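Ricin B lectin (Clostridium thermocellum, PDB 3VSF) is an exo-beta-1,3-galactanase that probably hydrolyses glycosidic bonds of beta-1,3-galactan and carries a galactose-binding beta-trefoil lectin module. Local coordinates at residues G61-H66 / Y70-E75; P120-N125 / G129-W134; A149-K154 / G158-I163. All blocks are in the same frame, centred on the assembly; numbering follows the deposited sequence.

Overall arrangement
Going from the N terminus, each contact closes a short hairpin before the next one opens, so the three lie in series, without nesting or crossing. Contact 1 pairs the first two strands of the first four-stranded blade in the five-bladed beta-propeller of family 43. Contact 2 pairs the first two strands of the second blade, and contact 3 the last two strands of that same blade. Contacts 2 and 3 join directly, because F131 and M133 bond through their backbones to S153 and A151. Contacts 1 and 2, with centres about 10 Å apart, meet through side chains at the interface between blades; contact 3 lies farthest from the centre of the chain.

Contact 1 of 3, residues G61-H66 / Y70-E75; sequences GGMLKH and YYWYGE
The opening hairpin of the first blade of a five-bladed beta-propeller, the fold of glycosyl hydrolase family 43, pairs G61-H66 with Y70-E75. The hydrogen-bonded pairs G62-Y73 and L64-Y71 alternate with the non-hydrogen-bonded pairs M63-W72 and K65-Y70. At L64 the backbone is gripped twice: Y71 N reaches L64 O at 2.8 Å, and L64 N answers with a 2.9 Å bond to Y71 O. G62 and Y73 exchange a second such pair of bonds. Having no side chains, G61 and G74 can approach closely, CA to CA 3.7 Å.

K65 and Y70 share one face of the sheet. The lysine bends at chi2 (57°) and lays its methylenes on the tyrosine ring, with K65 CD 3.4 Å from the Y70 centroid, squarely above the face in a CH-pi contact. K65 NZ turns to the carbonyl of G67 in the turn, and its cation-pi attraction to the ring is at most weak. On the same face M63 leaves the strand fully extended and bends only at chi3 (-60°). It thereby bridges two aromatics: M63 SD lies obliquely to the Y70 ring, 5.2 Å from its centroid, a Met-aromatic contact, and M63 CE packs 3.8 Å from W72 CB. The edge of the W72 indole, at CD1, faces G62 O. On the other face L64 CB meets the edge of the Y73 ring at CE2, 4.3 Å away, and both side chains also touch V122 of the second blade.

The chemistry is thus divided. Regular backbone bonds set the register, while a flexible thioether and the aliphatic part of a lysine fit themselves to rigid rings, and the exposed lysine hands its ammonium to the carbonyl of G67.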
loop_
_atom_site.group_PDB
_atom_site.type_symbol
_atom_site.label_atom_id
_atom_site.label_comp_id
_atom_site.label_asym_id
_atom_site.label_seq_id
_atom_site.Cartn_x
_atom_site.Cartn_y
_atom_site.Cartn_z
ATOM N N GLY A 61 -6.425 -0.777 11.145
ATOM C CA GLY A 61 -6.812 0.591 11.426
ATOM C C GLY A 61 -7.100 1.458 10.216
ATOM O O GLY A 61 -7.200 0.974 9.089
ATOM N N GLY A 62 -7.242 2.755 10.470
ATOM C CA GLY A 62 -7.482 3.738 9.430
ATOM C C GLY A 62 -6.955 5.084 9.883
ATOM O O GLY A 62 -6.339 5.184 10.945
ATOM N N MET A 63 -7.195 6.124 9.092
ATOM C CA MET A 63 -6.685 7.449 9.427
ATOM C C MET A 63 -7.589 8.580 8.949
ATOM O O MET A 63 -8.264 8.466 7.926
ATOM C CB MET A 63 -5.271 7.631 8.871
ATOM C CG MET A 63 -4.637 8.972 9.199
ATOM S SD MET A 63 -2.877 9.002 8.822
ATOM C CE MET A 63 -2.294 7.676 9.876
ATOM N N LEU A 64 -7.592 9.675 9.704
ATOM C CA LEU A 64 -8.393 10.844 9.367
ATOM C C LEU A 64 -7.580 12.121 9.544
ATOM O O LEU A 64 -6.859 12.277 10.529
ATOM C CB LEU A 64 -9.646 10.900 10.244
ATOM C CG LEU A 64 -10.620 12.048 9.968
ATOM C CD1 LEU A 64 -11.214 11.924 8.574
ATOM C CD2 LEU A 64 -11.716 12.079 11.018
ATOM N N LYS A 65 -7.696 13.029 8.582
ATOM C CA LYS A 65 -7.005 14.309 8.650
ATOM C C LYS A 65 -7.975 15.421 9.026
ATOM O O LYS A 65 -8.815 15.824 8.221
ATOM C CB LYS A 65 -6.331 14.627 7.314
ATOM C CG LYS A 65 -5.744 16.029 7.218
ATOM C CD LYS A 65 -4.725 16.290 8.318
ATOM C CE LYS A 65 -3.937 17.565 8.049
ATOM N NZ LYS A 65 -4.825 18.745 7.859
ATOM N N HIS A 66 -7.862 15.910 10.257
ATOM C CA HIS A 66 -8.722 16.988 10.725
ATOM C C HIS A 66 -7.906 18.061 11.437
ATOM O O HIS A 66 -7.152 17.770 12.365
ATOM C CB HIS A 66 -9.812 16.445 11.652
ATOM C CG HIS A 66 -10.890 17.436 11.960
ATOM N ND1 HIS A 66 -10.912 18.176 13.123
ATOM C CD2 HIS A 66 -11.982 17.813 11.254
ATOM C CE1 HIS A 66 -11.974 18.964 13.120
ATOM N NE2 HIS A 66 -12.639 18.763 11.998
ATOM N N TYR A 70 -3.098 14.349 12.000
ATOM C CA TYR A 70 -3.536 13.105 11.384
ATOM C C TYR A 70 -3.823 12.097 12.490
ATOM O O TYR A 70 -2.954 11.804 13.310
ATOM C CB TYR A 70 -2.461 12.553 10.445
ATOM C CG TYR A 70 -2.285 13.342 9.166
ATOM C CD1 TYR A 70 -3.021 13.033 8.030
ATOM C CD2 TYR A 70 -1.377 14.389 9.092
ATOM C CE1 TYR A 70 -2.863 13.748 6.858
ATOM C CE2 TYR A 70 -1.212 15.112 7.924
ATOM C CZ TYR A 70 -1.957 14.787 6.810
ATOM O OH TYR A 70 -1.797 15.503 5.645
ATOM N N TYR A 71 -5.043 11.575 12.515
ATOM C CA TYR A 71 -5.442 10.635 13.556
ATOM C C TYR A 71 -5.458 9.195 13.052
ATOM O O TYR A 71 -6.070 8.889 12.029
ATOM C CB TYR A 71 -6.806 11.017 14.134
ATOM C CG TYR A 71 -6.795 12.329 14.887
ATOM C CD1 TYR A 71 -7.122 13.519 14.249
ATOM C CD2 TYR A 71 -6.454 12.380 16.231
ATOM C CE1 TYR A 71 -7.111 14.722 14.932
ATOM C CE2 TYR A 71 -6.442 13.577 16.922
ATOM C CZ TYR A 71 -6.771 14.745 16.267
ATOM O OH TYR A 71 -6.759 15.940 16.950
ATOM N N TRP A 72 -4.777 8.318 13.783
ATOM C CA TRP A 72 -4.680 6.912 13.413
ATOM C C TRP A 72 -5.460 6.040 14.392
ATOM O O TRP A 72 -5.087 5.910 15.558
ATOM C CB TRP A 72 -3.212 6.480 13.372
ATOM C CG TRP A 72 -3.000 5.047 12.978
ATOM C CD1 TRP A 72 -3.941 4.170 12.525
ATOM C CD2 TRP A 72 -1.761 4.326 13.007
ATOM N NE1 TRP A 72 -3.368 2.948 12.270
ATOM C CE2 TRP A 72 -2.029 3.018 12.558
ATOM C CE3 TRP A 72 -0.453 4.659 13.369
ATOM C CZ2 TRP A 72 -1.038 2.044 12.460
ATOM C CZ3 TRP A 72 0.530 3.691 13.271
ATOM C CH2 TRP A 72 0.232 2.400 12.822
ATOM N N TYR A 73 -6.546 5.445 13.911
ATOM C CA TYR A 73 -7.360 4.562 14.736
ATOM C C TYR A 73 -7.067 3.105 14.400
ATOM O O TYR A 73 -6.577 2.800 13.314
ATOM C CB TYR A 73 -8.845 4.857 14.532
ATOM C CG TYR A 73 -9.219 6.309 14.729
ATOM C CD1 TYR A 73 -9.481 6.813 15.996
ATOM C CD2 TYR A 73 -9.313 7.175 13.648
ATOM C CE1 TYR A 73 -9.825 8.139 16.181
ATOM C CE2 TYR A 73 -9.655 8.502 13.823
ATOM C CZ TYR A 73 -9.910 8.978 15.091
ATOM O OH TYR A 73 -10.252 10.300 15.269
ATOM N N GLY A 74 -7.371 2.211 15.335
ATOM C CA GLY A 74 -7.155 0.790 15.135
ATOM C C GLY A 74 -7.576 -0.018 16.345
ATOM O O GLY A 74 -7.818 0.539 17.415
ATOM N N GLU A 75 -7.664 -1.334 16.183
ATOM C CA GLU A 75 -8.079 -2.207 17.275
ATOM C C GLU A 75 -6.993 -3.215 17.641
ATOM O O GLU A 75 -6.031 -3.400 16.899
ATOM C CB GLU A 75 -9.383 -2.927 16.919
ATOM C CG GLU A 75 -9.340 -3.706 15.611
ATOM C CD GLU A 75 -8.558 -5.000 15.720
ATOM O OE1 GLU A 75 -8.503 -5.576 16.828
ATOM O OE2 GLU A 75 -7.993 -5.438 14.696
#

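Contact 2 of 3, residues P120-N125 / G129-W134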
loop_
_atom_site.group_PDB
_atom_site.type_symbol
_atom_site.label_atom_id
_atom_site.label_comp_id
_atom_site.label_asym_id
_atom_site.label_seq_id
_atom_site.Cartn_x
_atom_site.Cartn_y
_atom_site.Cartn_z
ATOM N N PRO A 120 -11.857 -0.904 12.302
ATOM C CA PRO A 120 -12.600 0.298 12.689
ATOM C C PRO A 120 -12.140 1.513 11.888
ATOM O O PRO A 120 -10.940 1.772 11.797
ATOM C CB PRO A 120 -12.226 0.471 14.161
ATOM C CG PRO A 120 -10.858 -0.101 14.258
ATOM C CD PRO A 120 -10.819 -1.252 13.290
ATOM N N LYS A 121 -13.089 2.244 11.312
ATOM C CA LYS A 121 -12.767 3.432 10.529
ATOM C C LYS A 121 -13.499 4.651 11.078
ATOM O O LYS A 121 -14.595 4.533 11.625
ATOM C CB LYS A 121 -13.131 3.217 9.059
ATOM C CG LYS A 121 -12.478 1.997 8.429
ATOM C CD LYS A 121 -10.963 2.092 8.479
ATOM C CE LYS A 121 -10.311 0.872 7.849
ATOM N NZ LYS A 121 -10.663 -0.386 8.561
ATOM N N VAL A 122 -12.888 5.823 10.930
ATOM C CA VAL A 122 -13.488 7.063 11.411
ATOM C C VAL A 122 -13.627 8.096 10.297
ATOM O O VAL A 122 -12.689 8.337 9.536
ATOM C CB VAL A 122 -12.677 7.672 12.572
ATOM C CG1 VAL A 122 -13.134 9.094 12.854
ATOM C CG2 VAL A 122 -12.801 6.807 13.816
ATOM N N MET A 123 -14.808 8.700 10.209
ATOM C CA MET A 123 -15.077 9.731 9.215
ATOM C C MET A 123 -15.624 10.981 9.898
ATOM O O MET A 123 -16.230 10.893 10.965
ATOM C CB MET A 123 -16.073 9.217 8.174
ATOM C CG MET A 123 -17.399 8.755 8.759
ATOM S SD MET A 123 -18.405 7.825 7.586
ATOM C CE MET A 123 -18.570 9.013 6.256
ATOM N N TYR A 124 -15.405 12.140 9.286
ATOM C CA TYR A 124 -15.874 13.397 9.860
ATOM C C TYR A 124 -17.073 13.973 9.111
ATOM O O TYR A 124 -17.156 13.889 7.886
ATOM C CB TYR A 124 -14.746 14.429 9.911
ATOM C CG TYR A 124 -15.212 15.813 10.302
ATOM C CD1 TYR A 124 -15.405 16.799 9.341
ATOM C CD2 TYR A 124 -15.472 16.133 11.629
ATOM C CE1 TYR A 124 -15.836 18.064 9.691
ATOM C CE2 TYR A 124 -15.903 17.396 11.989
ATOM C CZ TYR A 124 -16.084 18.357 11.017
ATOM O OH TYR A 124 -16.512 19.617 11.367
ATOM N N ASN A 125 -17.998 14.562 9.863
ATOM C CA ASN A 125 -19.183 15.185 9.288
ATOM C C ASN A 125 -19.123 16.703 9.418
ATOM O O ASN A 125 -19.066 17.237 10.525
ATOM C CB ASN A 125 -20.444 14.647 9.966
ATOM C CG ASN A 125 -21.719 15.096 9.278
ATOM O OD1 ASN A 125 -21.765 16.156 8.654
ATOM N ND2 ASN A 125 -22.766 14.286 9.391
ATOM N N GLY A 129 -20.617 18.154 12.770
ATOM C CA GLY A 129 -19.402 18.557 13.455
ATOM C C GLY A 129 -18.940 17.493 14.431
ATOM O O GLY A 129 -18.168 17.768 15.350
ATOM N N GLU A 130 -19.420 16.270 14.227
ATOM C CA GLU A 130 -19.065 15.152 15.091
ATOM C C GLU A 130 -18.446 14.016 14.284
ATOM O O GLU A 130 -18.772 13.821 13.114
ATOM C CB GLU A 130 -20.294 14.657 15.858
ATOM C CG GLU A 130 -21.435 14.186 14.971
ATOM C CD GLU A 130 -22.716 13.945 15.743
ATOM O OE1 GLU A 130 -23.722 13.547 15.120
ATOM O OE2 GLU A 130 -22.718 14.156 16.975
ATOM N N PHE A 131 -17.546 13.269 14.919
ATOM C CA PHE A 131 -16.839 12.183 14.249
ATOM C C PHE A 131 -17.577 10.855 14.394
ATOM O O PHE A 131 -17.744 10.346 15.500
ATOM C CB PHE A 131 -15.419 12.053 14.801
ATOM C CG PHE A 131 -14.579 13.284 14.609
ATOM C CD1 PHE A 131 -13.795 13.433 13.477
ATOM C CD2 PHE A 131 -14.569 14.290 15.560
ATOM C CE1 PHE A 131 -13.019 14.562 13.296
ATOM C CE2 PHE A 131 -13.795 15.422 15.385
ATOM C CZ PHE A 131 -13.019 15.557 14.251
ATOM N N VAL A 132 -18.009 10.299 13.268
ATOM C CA VAL A 132 -18.712 9.022 13.263
ATOM C C VAL A 132 -17.743 7.869 13.012
ATOM O O VAL A 132 -16.899 7.940 12.118
ATOM C CB VAL A 132 -19.824 8.997 12.195
ATOM C CG1 VAL A 132 -20.548 7.660 12.210
ATOM C CG2 VAL A 132 -20.800 10.141 12.426
ATOM N N MET A 133 -17.867 6.812 13.808
ATOM C CA MET A 133 -16.976 5.662 13.701
ATOM C C MET A 133 -17.725 4.377 13.354
ATOM O O MET A 133 -18.703 4.022 14.009
ATOM C CB MET A 133 -16.191 5.473 15.003
ATOM C CG MET A 133 -15.462 4.144 15.099
ATOM S SD MET A 133 -14.509 3.982 16.619
ATOM C CE MET A 133 -14.098 2.241 16.575
ATOM N N TRP A 134 -17.256 3.687 12.319
ATOM C CA TRP A 134 -17.836 2.413 11.914
ATOM C C TRP A 134 -16.846 1.277 12.139
ATOM O O TRP A 134 -15.653 1.515 12.327
ATOM C CB TRP A 134 -18.264 2.461 10.448
ATOM C CG TRP A 134 -19.434 3.360 10.206
ATOM C CD1 TRP A 134 -19.422 4.722 10.144
ATOM C CD2 TRP A 134 -20.792 2.959 9.993
ATOM N NE1 TRP A 134 -20.691 5.195 9.906
ATOM C CE2 TRP A 134 -21.551 4.132 9.809
ATOM C CE3 TRP A 134 -21.442 1.722 9.940
ATOM C CZ2 TRP A 134 -22.923 4.105 9.576
ATOM C CZ3 TRP A 134 -22.805 1.697 9.707
ATOM C CH2 TRP A 134 -23.531 2.880 9.528
#
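Y124 turns its CG anti to the backbone N (chi1 171°), whereas F131 holds its CG beside the N (chi1 -61°), and these two choices bring the rings together across a non-hydrogen-bonded pair. Y124 CD2 comes over one face of F131, toward the rim, 3.4 Å from F131 CE1. With planes at 50° the pair is neither stacked nor edge-to-face. Farther along this face V122 CG2 rests 3.8 Å from M133 CB, and the extended methionine carries its CE to P120 CB at 3.5 Å, so that V122, M133 and P120 form an apolar patch. On the reverse face M123 slants its SD toward W134 CD1 at 4.1 Å, an oblique Met-aromatic contact. Paired backbone bonds join K121 with W134 and M123 with V132, M123 N reaching V132 O at 2.9 Å. At the turn G129 N bonds N125 O, also at 2.9 Å, and G129 has the positive phi that glycine accepts easily. N125 ND2 is held by P216 O, and W134 NE1 by Y218 O.

This hairpin opens the second propeller blade. Strand 147-153 continues its sheet through F131 and M133, L64 of strand 61-66 packs on Y124 and F131, and V189 and V191 of strand 187-191 meet M123 from the third blade.

Contact 3 of 3, residues A149-K154 / G158-I163; sequences AVAYSK and GKFTYI
S153 sets its CB over the face of the F160 ring: the atom stands above the ring centre, 3.6 Å from the centroid and only 8° off the ring normal, a CH-pi contact. Because S153 OG is anti to the backbone N, it is directed off the ring, where it bonds T155 O in the turn. A small residue suits this position, since the aromatic ring lies directly against its CB. F160 also places CD1 beside the Y152 backbone and leans on M133 of the neighbouring strand.

The Y152 ring is met from two directions. T161 OG1 sits above one face, displaced toward the rim, 3.4 Å from Y152 CE2, while I163 crosses the tyrosine at about a right angle. I163 CG1 lies at the ring edge in its plane, and the I163 CD1 methyl reaches Y152 CD2 at 3.4 Å. The Y162 ring lies against the start of segment 149-154. V150 O lies above one face of this ring, offset toward the rim, and A149 CB is 3.5 Å from Y162 OH, a hydroxyl that bonds E111 OE2. The small A151 methyl touches both F160 CB and Y162 CA.

Backbone bonding is uneven in this closing hairpin of the second blade. T161 N gives Y152 O a bond of 2.9 Å, and I163 N holds V150 O at the same length. Y152 N to T161 O is weak at 3.4 Å, as is the bond from T161 OG1 to Y152 O. Within these segments two good bonds and two weak ones thus hold the strand, supplemented by packing of rings and aliphatic groups; V150 with R164 carries the pairing on. Such packing is less demanding of direction than hydrogen bonds, which is consistent with a strand only loosely paired here.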
loop_
_atom_site.group_PDB
_atom_site.type_symbol
_atom_site.label_atom_id
_atom_site.label_comp_id
_atom_site.label_asym_id
_atom_site.label_seq_id
_atom_site.Cartn_x
_atom_site.Cartn_y
_atom_site.Cartn_z
ATOM N N ALA A 149 -21.094 -1.947 13.197
ATOM C CA ALA A 149 -21.315 -1.232 14.447
ATOM C C ALA A 149 -20.985 0.245 14.271
ATOM O O ALA A 149 -20.164 0.608 13.430
ATOM C CB ALA A 149 -20.483 -1.839 15.563
ATOM N N VAL A 150 -21.631 1.094 15.063
ATOM C CA VAL A 150 -21.460 2.535 14.927
ATOM C C VAL A 150 -21.199 3.216 16.267
ATOM O O VAL A 150 -21.665 2.760 17.311
ATOM C CB VAL A 150 -22.694 3.184 14.268
ATOM C CG1 VAL A 150 -22.411 4.637 13.921
ATOM C CG2 VAL A 150 -23.100 2.411 13.024
ATOM N N ALA A 151 -20.446 4.310 16.223
ATOM C CA ALA A 151 -20.182 5.130 17.399
ATOM C C ALA A 151 -19.893 6.553 16.941
ATOM O O ALA A 151 -19.820 6.817 15.742
ATOM C CB ALA A 151 -19.009 4.572 18.183
ATOM N N TYR A 152 -19.733 7.472 17.888
ATOM C CA TYR A 152 -19.428 8.855 17.538
ATOM C C TYR A 152 -18.961 9.681 18.732
ATOM O O TYR A 152 -19.136 9.286 19.885
ATOM C CB TYR A 152 -20.631 9.525 16.866
ATOM C CG TYR A 152 -21.790 9.796 17.796
ATOM C CD1 TYR A 152 -22.046 11.079 18.263
ATOM C CD2 TYR A 152 -22.630 8.770 18.208
ATOM C CE1 TYR A 152 -23.107 11.333 19.112
ATOM C CE2 TYR A 152 -23.692 9.014 19.059
ATOM C CZ TYR A 152 -23.925 10.297 19.507
ATOM O OH TYR A 152 -24.981 10.541 20.354
ATOM N N SER A 153 -18.363 10.831 18.437
ATOM C CA SER A 153 -17.852 11.726 19.465
ATOM C C SER A 153 -17.757 13.149 18.925
ATOM O O SER A 153 -17.619 13.354 17.719
ATOM C CB SER A 153 -16.478 11.257 19.945
ATOM O OG SER A 153 -15.924 12.163 20.882
ATOM N N LYS A 154 -17.835 14.128 19.818
ATOM C CA LYS A 154 -17.722 15.528 19.426
ATOM C C LYS A 154 -16.272 15.877 19.102
ATOM O O LYS A 154 -15.999 16.828 18.369
ATOM C CB LYS A 154 -18.254 16.440 20.533
ATOM C CG LYS A 154 -19.725 16.231 20.862
ATOM C CD LYS A 154 -20.613 16.555 19.670
ATOM C CE LYS A 154 -22.086 16.397 20.017
ATOM N NZ LYS A 154 -22.970 16.730 18.866
ATOM N N GLY A 158 -11.444 11.996 21.648
ATOM C CA GLY A 158 -12.289 11.877 22.822
ATOM C C GLY A 158 -12.962 10.521 22.909
ATOM O O GLY A 158 -13.036 9.792 21.921
ATOM N N LYS A 159 -13.452 10.182 24.097
ATOM C CA LYS A 159 -14.135 8.912 24.310
ATOM C C LYS A 159 -15.405 8.841 23.465
ATOM O O LYS A 159 -16.335 9.623 23.661
ATOM C CB LYS A 159 -14.488 8.736 25.789
ATOM C CG LYS A 159 -13.367 9.091 26.757
ATOM C CD LYS A 159 -12.206 8.114 26.672
ATOM C CE LYS A 159 -11.143 8.439 27.712
ATOM N NZ LYS A 159 -10.018 7.462 27.700
ATOM N N PHE A 160 -15.437 7.903 22.524
ATOM C CA PHE A 160 -16.600 7.715 21.663
ATOM C C PHE A 160 -17.742 7.036 22.411
ATOM O O PHE A 160 -17.516 6.274 23.351
ATOM C CB PHE A 160 -16.227 6.895 20.426
ATOM C CG PHE A 160 -15.579 7.699 19.336
ATOM C CD1 PHE A 160 -16.201 7.851 18.108
ATOM C CD2 PHE A 160 -14.353 8.308 19.539
ATOM C CE1 PHE A 160 -15.608 8.590 17.102
ATOM C CE2 PHE A 160 -13.756 9.048 18.538
ATOM C CZ PHE A 160 -14.386 9.190 17.318
ATOM N N THR A 161 -18.969 7.318 21.986
ATOM C CA THR A 161 -20.144 6.693 22.582
ATOM C C THR A 161 -20.742 5.670 21.621
ATOM O O THR A 161 -21.228 6.021 20.546
ATOM C CB THR A 161 -21.218 7.734 22.963
ATOM O OG1 THR A 161 -21.872 8.211 21.781
ATOM C CG2 THR A 161 -20.587 8.906 23.701
ATOM N N TYR A 162 -20.695 4.402 22.012
ATOM C CA TYR A 162 -21.212 3.325 21.176
ATOM C C TYR A 162 -22.717 3.472 20.975
ATOM O O TYR A 162 -23.439 3.864 21.891
ATOM C CB TYR A 162 -20.889 1.968 21.800
ATOM C CG TYR A 162 -21.256 0.786 20.933
ATOM C CD1 TYR A 162 -22.464 0.124 21.103
ATOM C CD2 TYR A 162 -20.394 0.331 19.945
ATOM C CE1 TYR A 162 -22.803 -0.958 20.315
ATOM C CE2 TYR A 162 -20.723 -0.750 19.151
ATOM C CZ TYR A 162 -21.929 -1.391 19.340
ATOM O OH TYR A 162 -22.263 -2.468 18.552
ATOM N N ILE A 163 -23.185 3.159 19.771
ATOM C CA ILE A 163 -24.603 3.275 19.452
ATOM C C ILE A 163 -25.279 1.909 19.397
ATOM O O ILE A 163 -26.021 1.538 20.304
ATOM C CB ILE A 163 -24.826 4.000 18.112
ATOM C CG1 ILE A 163 -24.222 5.405 18.158
ATOM C CG2 ILE A 163 -26.307 4.077 17.787
ATOM C CD1 ILE A 163 -24.483 6.217 16.907
#